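Local coordinates for metallo-beta-lactamase family protein (Staphylococcus aureus, PDB 3R2U), which binds iron in a metallo-beta-lactamase domain and, carrying a rhodanese-like domain as well, probably acts in persulfide or related sulfur metabolism, at residues D127-H139 with S147-A159. Numbering follows the deposited sequence.
Sequences DIYVGNIKLKVLH and SISFLLTDEGAGA
V137 carries CG1 anti to its backbone N (chi1 175°) and CG2 anti to its carbonyl carbon, which splits its methyls between two neighbours on the buried face: CG1 meets CG2 of I148 at 4.0 Å, and CG2 lies against CE1 of F150, the two side chains running alongside each other and pointing the same way. CE1 of F150 also reaches CD1 of I128 on the adjoining strand. Farther along this face, CD2 of L135 rests on CB of L152 at 3.6 Å, while CG2 of I133 packs against CG of the same leucine. M51 of strand 49-53, F166 and M25 cover parts of this apolar layer. The backbones are joined as an antiparallel hairpin, 133-139 with 148-153, within one of the two mixed sheets of the metallo-beta-lactamase alpha-beta/beta-alpha sandwich. K134 pairs with T153, K136 with L151 and L138 with S149, each through two N-H...O bonds; the straightest, from L151 N to K136 O, is 2.8 Å long. At the 139/147 end the strands lead toward the iron site, with H80, an iron ligand, touching S147. The opposite sheet face is more polar. K136 bends at chi3 and chi4 to place NZ 2.8 Å from D127 OD1, on the syn side of the carboxylate, whereas the extended K134 makes a long salt bridge with OD2. E155 crosses K134, its OE2 3.7 Å from the lysine CD; one water links this oxygen to K134 NZ. OE1 meets the edge of the Y129 ring, 3.8 Å from CE2.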
loop_
_atom_site.group_PDB
_atom_site.type_symbol
_atom_site.label_atom_id
_atom_site.label_comp_id
_atom_site.label_asym_id
_atom_site.label_seq_id
_atom_site.Cartn_x
_atom_site.Cartn_y
_atom_site.Cartn_z
ATOM N N ASP A 127 -6.033 -14.728 -39.546
ATOM C CA ASP A 127 -5.424 -15.404 -38.413
ATOM C C ASP A 127 -4.370 -14.488 -37.846
ATOM O O ASP A 127 -3.643 -13.867 -38.583
ATOM C CB ASP A 127 -4.763 -16.717 -38.827
ATOM C CG ASP A 127 -5.763 -17.774 -39.264
ATOM O OD1 ASP A 127 -6.892 -17.828 -38.717
ATOM O OD2 ASP A 127 -5.402 -18.565 -40.149
ATOM N N ILE A 128 -4.302 -14.408 -36.530
ATOM C CA ILE A 128 -3.296 -13.625 -35.835
ATOM C C ILE A 128 -2.541 -14.638 -34.980
ATOM O O ILE A 128 -3.155 -15.404 -34.276
ATOM C CB ILE A 128 -3.931 -12.592 -34.890
ATOM C CG1 ILE A 128 -4.918 -11.695 -35.631
ATOM C CG2 ILE A 128 -2.868 -11.730 -34.213
ATOM C CD1 ILE A 128 -5.790 -10.862 -34.693
ATOM N N TYR A 129 -1.219 -14.648 -35.068
ATOM C CA TYR A 129 -0.406 -15.514 -34.250
ATOM C C TYR A 129 0.305 -14.685 -33.174
ATOM O O TYR A 129 0.867 -13.614 -33.449
ATOM C CB TYR A 129 0.613 -16.288 -35.088
ATOM C CG TYR A 129 -0.037 -17.290 -36.008
ATOM C CD1 TYR A 129 -0.374 -16.947 -37.317
ATOM C CD2 TYR A 129 -0.335 -18.575 -35.566
ATOM C CE1 TYR A 129 -0.977 -17.876 -38.166
ATOM C CE2 TYR A 129 -0.942 -19.505 -36.404
ATOM C CZ TYR A 129 -1.259 -19.147 -37.697
ATOM O OH TYR A 129 -1.863 -20.052 -38.513
ATOM N N VAL A 130 0.195 -15.168 -31.939
ATOM C CA VAL A 130 0.868 -14.615 -30.780
ATOM C C VAL A 130 1.836 -15.755 -30.429
ATOM O O VAL A 130 1.482 -16.718 -29.730
ATOM C CB VAL A 130 -0.129 -14.321 -29.637
ATOM C CG1 VAL A 130 0.572 -13.655 -28.458
ATOM C CG2 VAL A 130 -1.248 -13.434 -30.152
ATOM N N GLY A 131 3.058 -15.667 -30.942
ATOM C CA GLY A 131 3.995 -16.768 -30.785
ATOM C C GLY A 131 3.322 -17.928 -31.512
ATOM O O GLY A 131 2.881 -17.769 -32.653
ATOM N N ASN A 132 3.150 -19.055 -30.838
ATOM C CA ASN A 132 2.502 -20.223 -31.471
ATOM C C ASN A 132 0.981 -20.286 -31.245
ATOM O O ASN A 132 0.322 -21.195 -31.753
ATOM C CB ASN A 132 3.149 -21.515 -30.989
ATOM C CG ASN A 132 4.615 -21.595 -31.360
ATOM O OD1 ASN A 132 5.461 -21.839 -30.510
ATOM N ND2 ASN A 132 4.917 -21.376 -32.621
ATOM N N ILE A 133 0.437 -19.334 -30.490
ATOM C CA ILE A 133 -1.017 -19.281 -30.240
ATOM C C ILE A 133 -1.651 -18.732 -31.482
ATOM O O ILE A 133 -1.159 -17.758 -32.056
ATOM C CB ILE A 133 -1.413 -18.338 -29.086
ATOM C CG1 ILE A 133 -0.680 -18.677 -27.791
ATOM C CG2 ILE A 133 -2.946 -18.393 -28.853
ATOM C CD1 ILE A 133 -0.849 -17.582 -26.739
ATOM N N LYS A 134 -2.732 -19.360 -31.915
ATOM C CA LYS A 134 -3.436 -18.938 -33.106
ATOM C C LYS A 134 -4.782 -18.353 -32.718
ATOM O O LYS A 134 -5.513 -18.951 -31.940
ATOM C CB LYS A 134 -3.658 -20.136 -34.038
ATOM C CG LYS A 134 -4.398 -19.780 -35.326
ATOM C CD LYS A 134 -4.829 -21.036 -36.107
ATOM C CE LYS A 134 -5.505 -20.628 -37.410
ATOM N NZ LYS A 134 -6.039 -21.751 -38.216
ATOM N N LEU A 135 -5.087 -17.174 -33.242
ATOM C CA LEU A 135 -6.372 -16.568 -33.065
ATOM C C LEU A 135 -7.017 -16.396 -34.428
ATOM O O LEU A 135 -6.404 -15.804 -35.338
ATOM C CB LEU A 135 -6.244 -15.188 -32.433
ATOM C CG LEU A 135 -5.669 -15.095 -31.024
ATOM C CD1 LEU A 135 -5.545 -13.627 -30.676
ATOM C CD2 LEU A 135 -6.562 -15.843 -30.026
ATOM N N LYS A 136 -8.244 -16.887 -34.580
ATOM C CA LYS A 136 -8.976 -16.685 -35.818
ATOM C C LYS A 136 -9.992 -15.597 -35.562
ATOM O O LYS A 136 -10.727 -15.633 -34.561
ATOM C CB LYS A 136 -9.659 -17.953 -36.310
ATOM C CG LYS A 136 -10.463 -17.744 -37.630
ATOM C CD LYS A 136 -10.830 -19.053 -38.320
ATOM C CE LYS A 136 -9.617 -19.701 -39.046
ATOM N NZ LYS A 136 -9.046 -18.887 -40.194
ATOM N N VAL A 137 -9.986 -14.599 -36.442
ATOM C CA VAL A 137 -10.912 -13.482 -36.356
ATOM C C VAL A 137 -12.236 -13.923 -36.954
ATOM O O VAL A 137 -12.282 -14.458 -38.073
ATOM C CB VAL A 137 -10.392 -12.244 -37.134
ATOM C CG1 VAL A 137 -11.438 -11.104 -37.143
ATOM C CG2 VAL A 137 -9.069 -11.747 -36.525
ATOM N N LEU A 138 -13.302 -13.766 -36.186
ATOM C CA LEU A 138 -14.635 -14.051 -36.672
ATOM C C LEU A 138 -15.422 -12.740 -36.637
ATOM O O LEU A 138 -15.452 -12.074 -35.607
ATOM C CB LEU A 138 -15.312 -15.113 -35.807
ATOM C CG LEU A 138 -14.672 -16.516 -35.706
ATOM C CD1 LEU A 138 -15.491 -17.421 -34.770
ATOM C CD2 LEU A 138 -14.531 -17.185 -37.053
ATOM N N HIS A 139 -15.997 -12.322 -37.767
ATOM C CA HIS A 139 -16.834 -11.113 -37.798
ATOM C C HIS A 139 -18.148 -11.529 -37.167
ATOM O O HIS A 139 -18.787 -12.426 -37.645
ATOM C CB HIS A 139 -17.002 -10.566 -39.230
ATOM C CG HIS A 139 -17.781 -9.285 -39.320
ATOM N ND1 HIS A 139 -18.619 -8.997 -40.375
ATOM C CD2 HIS A 139 -17.869 -8.226 -38.473
ATOM C CE1 HIS A 139 -19.176 -7.809 -40.193
ATOM N NE2 HIS A 139 -18.748 -7.323 -39.036
ATOM N N SER A 147 -18.117 -5.426 -34.842
ATOM C CA SER A 147 -17.735 -6.389 -33.806
ATOM C C SER A 147 -17.118 -7.648 -34.333
ATOM O O SER A 147 -17.662 -8.285 -35.218
ATOM C CB SER A 147 -18.930 -6.799 -32.918
ATOM O OG SER A 147 -19.265 -5.784 -31.999
ATOM N N ILE A 148 -15.976 -7.996 -33.757
ATOM C CA ILE A 148 -15.276 -9.207 -34.085
ATOM C C ILE A 148 -15.001 -9.990 -32.812
ATOM O O ILE A 148 -14.936 -9.424 -31.729
ATOM C CB ILE A 148 -13.948 -8.928 -34.850
ATOM C CG1 ILE A 148 -13.046 -7.982 -34.068
ATOM C CG2 ILE A 148 -14.245 -8.383 -36.272
ATOM C CD1 ILE A 148 -11.698 -7.763 -34.713
ATOM N N SER A 149 -14.912 -11.302 -32.959
ATOM C CA SER A 149 -14.583 -12.202 -31.877
ATOM C C SER A 149 -13.324 -12.979 -32.248
ATOM O O SER A 149 -13.061 -13.188 -33.442
ATOM C CB SER A 149 -15.742 -13.165 -31.628
ATOM O OG SER A 149 -16.864 -12.467 -31.103
ATOM N N PHE A 150 -12.548 -13.411 -31.245
ATOM C CA PHE A 150 -11.307 -14.127 -31.514
ATOM C C PHE A 150 -11.337 -15.593 -31.029
ATOM O O PHE A 150 -11.515 -15.865 -29.831
ATOM C CB PHE A 150 -10.132 -13.366 -30.883
ATOM C CG PHE A 150 -10.052 -11.914 -31.297
ATOM C CD1 PHE A 150 -9.437 -11.546 -32.466
ATOM C CD2 PHE A 150 -10.564 -10.915 -30.489
ATOM C CE1 PHE A 150 -9.333 -10.190 -32.824
ATOM C CE2 PHE A 150 -10.476 -9.569 -30.861
ATOM C CZ PHE A 150 -9.864 -9.226 -32.023
ATOM N N LEU A 151 -11.178 -16.524 -31.962
ATOM C CA LEU A 151 -11.205 -17.961 -31.655
ATOM C C LEU A 151 -9.784 -18.450 -31.459
ATOM O O LEU A 151 -8.970 -18.471 -32.401
ATOM C CB LEU A 151 -11.889 -18.737 -32.768
ATOM C CG LEU A 151 -12.105 -20.242 -32.542
ATOM C CD1 LEU A 151 -13.148 -20.448 -31.434
ATOM C CD2 LEU A 151 -12.537 -20.921 -33.852
ATOM N N LEU A 152 -9.491 -18.861 -30.232
ATOM C CA LEU A 152 -8.155 -19.294 -29.855
ATOM C C LEU A 152 -7.949 -20.806 -29.940
ATOM O O LEU A 152 -8.784 -21.591 -29.472
ATOM C CB LEU A 152 -7.839 -18.802 -28.433
ATOM C CG LEU A 152 -6.436 -19.088 -27.853
ATOM C CD1 LEU A 152 -6.085 -18.082 -26.734
ATOM C CD2 LEU A 152 -6.276 -20.541 -27.352
ATOM N N THR A 153 -6.827 -21.186 -30.557
ATOM C CA THR A 153 -6.377 -22.567 -30.616
ATOM C C THR A 153 -4.929 -22.578 -30.091
ATOM O O THR A 153 -4.071 -21.811 -30.580
ATOM C CB THR A 153 -6.494 -23.132 -32.029
ATOM O OG1 THR A 153 -7.861 -23.026 -32.454
ATOM C CG2 THR A 153 -6.053 -24.615 -32.079
ATOM N N ASP A 154 -4.672 -23.436 -29.102
ATOM C CA ASP A 154 -3.359 -23.566 -28.437
ATOM C C ASP A 154 -2.433 -24.481 -29.245
ATOM O O ASP A 154 -2.068 -25.593 -28.818
ATOM C CB ASP A 154 -3.588 -24.107 -27.017
ATOM C CG ASP A 154 -2.313 -24.158 -26.150
ATOM O OD1 ASP A 154 -1.235 -23.666 -26.560
ATOM O OD2 ASP A 154 -2.420 -24.705 -25.022
ATOM N N GLU A 155 -2.061 -24.018 -30.429
ATOM C CA GLU A 155 -1.233 -24.818 -31.313
ATOM C C GLU A 155 0.154 -25.146 -30.759
ATOM O O GLU A 155 0.708 -26.176 -31.098
ATOM C CB GLU A 155 -1.126 -24.167 -32.684
ATOM C CG GLU A 155 -2.451 -24.158 -33.410
ATOM C CD GLU A 155 -2.315 -23.848 -34.899
ATOM O OE1 GLU A 155 -1.373 -23.132 -35.313
ATOM O OE2 GLU A 155 -3.184 -24.321 -35.648
ATOM N N GLY A 156 0.713 -24.283 -29.911
ATOM C CA GLY A 156 2.031 -24.558 -29.321
ATOM C C GLY A 156 2.006 -25.824 -28.468
ATOM O O GLY A 156 3.029 -26.446 -28.248
ATOM N N ALA A 157 0.825 -26.191 -27.973
ATOM C CA ALA A 157 0.666 -27.403 -27.177
ATOM C C ALA A 157 0.237 -28.556 -28.077
ATOM O O ALA A 157 -0.067 -29.634 -27.593
ATOM C CB ALA A 157 -0.373 -27.181 -26.056
ATOM N N GLY A 158 0.181 -28.315 -29.386
ATOM C CA GLY A 158 -0.248 -29.333 -30.347
ATOM C C GLY A 158 -1.763 -29.530 -30.428
ATOM O O GLY A 158 -2.224 -30.506 -30.991
ATOM N N ALA A 159 -2.544 -28.611 -29.874
ATOM C CA ALA A 159 -4.016 -28.746 -29.908
ATOM C C ALA A 159 -4.547 -28.635 -31.346
ATOM O O ALA A 159 -4.089 -27.807 -32.106
ATOM C CB ALA A 159 -4.665 -27.692 -29.025
HETATM O O HOH W 1 0.944 -21.874 -34.126
HETATM O O HOH W 2 -3.444 -23.193 -38.488
#